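Local structure of pumilio homology domain family member 4 (Saccharomyces cerevisiae, 3BWT) at residues N220-T225 against T255-E260. The protein binds single-stranded RNA through its Pumilio homology domain, a curved array of eight helical repeats, recognising messenger RNAs. Sequence-based numbering, arbitrary orientation.
Sequences NKYDYT and TAIVSE
Tyr222 turns the flat of its ring to Ile257. Its side chain begins the contact at CB, which already touches Ile257 CD1, that isoleucine's end methyl. Next comes CG, 3.4 Å from Ile257 CD1, with CD2 just as near, so the methyl sits over the inner half of the ring. It lies 3.5 Å from the ring centroid, 18° off the ring normal, a CH-pi contact over one face. On the ring's other flank, Tyr222 CD1 and CE1 lie 3.7 and 4.0 Å from Ile257 CD1. Farther out Ile257 CG1 takes a share: it is 3.9 Å from Tyr222 CE2 and almost as near to CD2 and CZ. Tyr222 CE2 also meets the methyl of Thr255, CG2, obliquely at 4.2 Å. The ring gets there because CG lies beside the backbone N, chi1 -58°, and anti to the carbonyl carbon. Ile257 in turn holds CG1 between its backbone N and carbonyl carbon, chi1 73°, sending that branch, with CD1 at its end, toward the tyrosine.

The two segments belong to successive Pumilio repeats, the sixth and the seventh: the loop leading into helix 224-232 packs against the start of helix 256-279, joining neighbouring repeats in the curved stack of the PUF domain. Helix 205-219 contributes Ala217, which touches Tyr222, and Ile213, which touches both Thr225 and Thr255. Replacing Tyr222 with an alanine would probably strip Ile257 CD1 of its aromatic face and open a gap between the loop and Thr255 CG2.

One step into the helix, Thr225 reaches Val258 methyl to methyl, CG2 to CG1 at 4.1 Å. Its hydroxyl is hydrogen-bonded to Glu216, while that of Thr255 bonds to the carbonyl of Lys251; no hydrogen bond joins the two segments.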
ATOM      1  N   ASN A 220       6.065 -14.410 -12.788  1.00 38.59           N
ATOM      2  CA  ASN A 220       6.864 -15.602 -13.075  1.00 40.95           C
ATOM      3  C   ASN A 220       8.224 -15.239 -13.656  1.00 28.94           C
ATOM      4  O   ASN A 220       8.839 -16.029 -14.367  1.00 35.78           O
ATOM      5  CB  ASN A 220       6.110 -16.554 -14.006  1.00 34.48           C
ATOM      6  CG  ASN A 220       4.776 -16.994 -13.428  1.00 40.24           C
ATOM      7  OD1 ASN A 220       3.718 -16.683 -13.974  1.00 49.88           O
ATOM      8  ND2 ASN A 220       4.820 -17.708 -12.309  1.00 31.10           N
ATOM      9  N   LYS A 221       8.688 -14.038 -13.334  1.00 27.52           N
ATOM     10  CA  LYS A 221       9.996 -13.563 -13.766  1.00 28.03           C
ATOM     11  C   LYS A 221      10.767 -13.130 -12.524  1.00 32.50           C
ATOM     12  O   LYS A 221      10.377 -12.171 -11.855  1.00 32.01           O
ATOM     13  CB  LYS A 221       9.812 -12.374 -14.699  1.00 26.93           C
ATOM     14  CG  LYS A 221      10.785 -12.285 -15.847  1.00 29.19           C
ATOM     15  CD  LYS A 221      10.076 -11.648 -17.044  1.00 41.68           C
ATOM     16  CE  LYS A 221      10.980 -11.493 -18.261  1.00 40.75           C
ATOM     17  NZ  LYS A 221      10.251 -10.798 -19.363  1.00 45.13           N
ATOM     18  N   TYR A 222      11.858 -13.826 -12.216  1.00 27.99           N
ATOM     19  CA  TYR A 222      12.543 -13.633 -10.941  1.00 22.39           C
ATOM     20  C   TYR A 222      13.899 -12.948 -11.049  1.00 24.95           C
ATOM     21  O   TYR A 222      14.798 -13.420 -11.742  1.00 28.82           O
ATOM     22  CB  TYR A 222      12.663 -14.965 -10.205  1.00 20.10           C
ATOM     23  CG  TYR A 222      11.320 -15.600  -9.960  1.00 23.03           C
ATOM     24  CD1 TYR A 222      10.699 -16.365 -10.940  1.00 27.38           C
ATOM     25  CD2 TYR A 222      10.656 -15.416  -8.760  1.00 21.05           C
ATOM     26  CE1 TYR A 222       9.456 -16.941 -10.718  1.00 25.89           C
ATOM     27  CE2 TYR A 222       9.420 -15.980  -8.532  1.00 19.63           C
ATOM     28  CZ  TYR A 222       8.824 -16.742  -9.509  1.00 24.95           C
ATOM     29  OH  TYR A 222       7.590 -17.302  -9.272  1.00 24.83           O
ATOM     30  N   ASP A 223      14.034 -11.828 -10.346  1.00 21.52           N
ATOM     31  CA  ASP A 223      15.272 -11.066 -10.333  1.00 22.54           C
ATOM     32  C   ASP A 223      15.649 -10.728  -8.890  1.00 26.94           C
ATOM     33  O   ASP A 223      16.604 -11.289  -8.348  1.00 27.50           O
ATOM     34  CB  ASP A 223      15.138  -9.794 -11.185  1.00 19.79           C
ATOM     35  CG  ASP A 223      16.356  -8.882 -11.091  1.00 23.14           C
ATOM     36  OD1 ASP A 223      17.275  -9.184 -10.299  1.00 24.01           O
ATOM     37  OD2 ASP A 223      16.397  -7.853 -11.806  1.00 22.47           O
ATOM     38  N   TYR A 224      14.900  -9.817  -8.266  1.00 24.41           N
ATOM     39  CA  TYR A 224      15.228  -9.365  -6.916  1.00 21.35           C
ATOM     40  C   TYR A 224      14.913 -10.438  -5.879  1.00 27.49           C
ATOM     41  O   TYR A 224      15.533 -10.488  -4.816  1.00 25.07           O
ATOM     42  CB  TYR A 224      14.541  -8.036  -6.590  1.00 19.67           C
ATOM     43  CG  TYR A 224      15.066  -6.887  -7.426  1.00 22.70           C
ATOM     44  CD1 TYR A 224      16.260  -6.252  -7.099  1.00 19.64           C
ATOM     45  CD2 TYR A 224      14.380  -6.457  -8.565  1.00 20.41           C
ATOM     46  CE1 TYR A 224      16.752  -5.214  -7.876  1.00 21.32           C
ATOM     47  CE2 TYR A 224      14.858  -5.422  -9.341  1.00 19.46           C
ATOM     48  CZ  TYR A 224      16.045  -4.803  -8.996  1.00 24.05           C
ATOM     49  OH  TYR A 224      16.524  -3.775  -9.776  1.00 24.84           O
ATOM     50  N   THR A 225      13.963 -11.308  -6.199  1.00 19.95           N
ATOM     51  CA  THR A 225      13.675 -12.430  -5.333  1.00 20.02           C
ATOM     52  C   THR A 225      14.971 -13.185  -5.063  1.00 23.24           C
ATOM     53  O   THR A 225      15.326 -13.452  -3.920  1.00 24.32           O
ATOM     54  CB  THR A 225      12.641 -13.368  -5.978  1.00 23.11           C
ATOM     55  OG1 THR A 225      11.380 -12.693  -6.076  1.00 23.87           O
ATOM     56  CG2 THR A 225      12.469 -14.626  -5.151  1.00 19.73           C
ATOM     57  N   THR A 255       7.279 -19.308  -1.618  1.00 19.58           N
ATOM     58  CA  THR A 255       7.538 -19.005  -3.017  1.00 25.58           C
ATOM     59  C   THR A 255       8.225 -20.189  -3.698  1.00 25.30           C
ATOM     60  O   THR A 255       9.439 -20.370  -3.574  1.00 21.22           O
ATOM     61  CB  THR A 255       8.387 -17.747  -3.161  1.00 22.80           C
ATOM     62  OG1 THR A 255       7.735 -16.674  -2.472  1.00 29.12           O
ATOM     63  CG2 THR A 255       8.574 -17.378  -4.638  1.00 17.57           C
ATOM     64  N   ALA A 256       7.438 -20.978  -4.428  1.00 21.21           N
ATOM     65  CA  ALA A 256       7.877 -22.292  -4.904  1.00 29.72           C
ATOM     66  C   ALA A 256       9.327 -22.381  -5.384  1.00 24.84           C
ATOM     67  O   ALA A 256      10.041 -23.299  -4.983  1.00 24.79           O
ATOM     68  CB  ALA A 256       6.929 -22.826  -5.963  1.00 28.90           C
ATOM     69  N   ILE A 257       9.766 -21.439  -6.220  1.00 21.41           N
ATOM     70  CA  ILE A 257      11.106 -21.539  -6.807  1.00 20.95           C
ATOM     71  C   ILE A 257      12.243 -21.243  -5.850  1.00 25.12           C
ATOM     72  O   ILE A 257      13.404 -21.427  -6.211  1.00 34.29           O
ATOM     73  CB  ILE A 257      11.326 -20.620  -8.026  1.00 20.91           C
ATOM     74  CG1 ILE A 257      11.436 -19.166  -7.569  1.00 23.94           C
ATOM     75  CG2 ILE A 257      10.250 -20.841  -9.088  1.00 20.39           C
ATOM     76  CD1 ILE A 257      12.429 -18.339  -8.374  1.00 26.85           C
ATOM     77  N   VAL A 258      11.934 -20.759  -4.651  1.00 26.70           N
ATOM     78  CA  VAL A 258      12.988 -20.519  -3.669  1.00 19.81           C
ATOM     79  C   VAL A 258      12.742 -21.278  -2.378  1.00 21.23           C
ATOM     80  O   VAL A 258      13.565 -21.238  -1.468  1.00 28.58           O
ATOM     81  CB  VAL A 258      13.194 -19.027  -3.375  1.00 20.09           C
ATOM     82  CG1 VAL A 258      13.963 -18.376  -4.497  1.00 21.55           C
ATOM     83  CG2 VAL A 258      11.860 -18.327  -3.144  1.00 24.42           C
ATOM     84  N   SER A 259      11.616 -21.982  -2.309  1.00 22.02           N
ATOM     85  CA  SER A 259      11.279 -22.794  -1.139  1.00 24.29           C
ATOM     86  C   SER A 259      12.473 -23.624  -0.676  1.00 28.54           C
ATOM     87  O   SER A 259      12.937 -23.502   0.460  1.00 26.86           O
ATOM     88  CB  SER A 259      10.116 -23.746  -1.452  1.00 22.09           C
ATOM     89  OG  SER A 259       8.995 -23.065  -1.996  1.00 27.83           O
ATOM     90  N   GLU A 260      12.986 -24.445  -1.584  1.00 27.35           N
ATOM     91  CA  GLU A 260      13.865 -25.539  -1.207  1.00 30.01           C
ATOM     92  C   GLU A 260      15.283 -25.139  -0.769  1.00 30.94           C
ATOM     93  O   GLU A 260      15.813 -25.699   0.184  1.00 33.93           O
ATOM     94  CB  GLU A 260      13.818 -26.636  -2.281  1.00 33.24           C
ATOM     95  CG  GLU A 260      12.363 -27.103  -2.500  1.00 30.29           C
ATOM     96  CD  GLU A 260      12.201 -28.330  -3.388  1.00 43.44           C
ATOM     97  OE1 GLU A 260      13.213 -28.842  -3.921  1.00 39.90           O
ATOM     98  OE2 GLU A 260      11.039 -28.774  -3.553  1.00 38.92           O
TER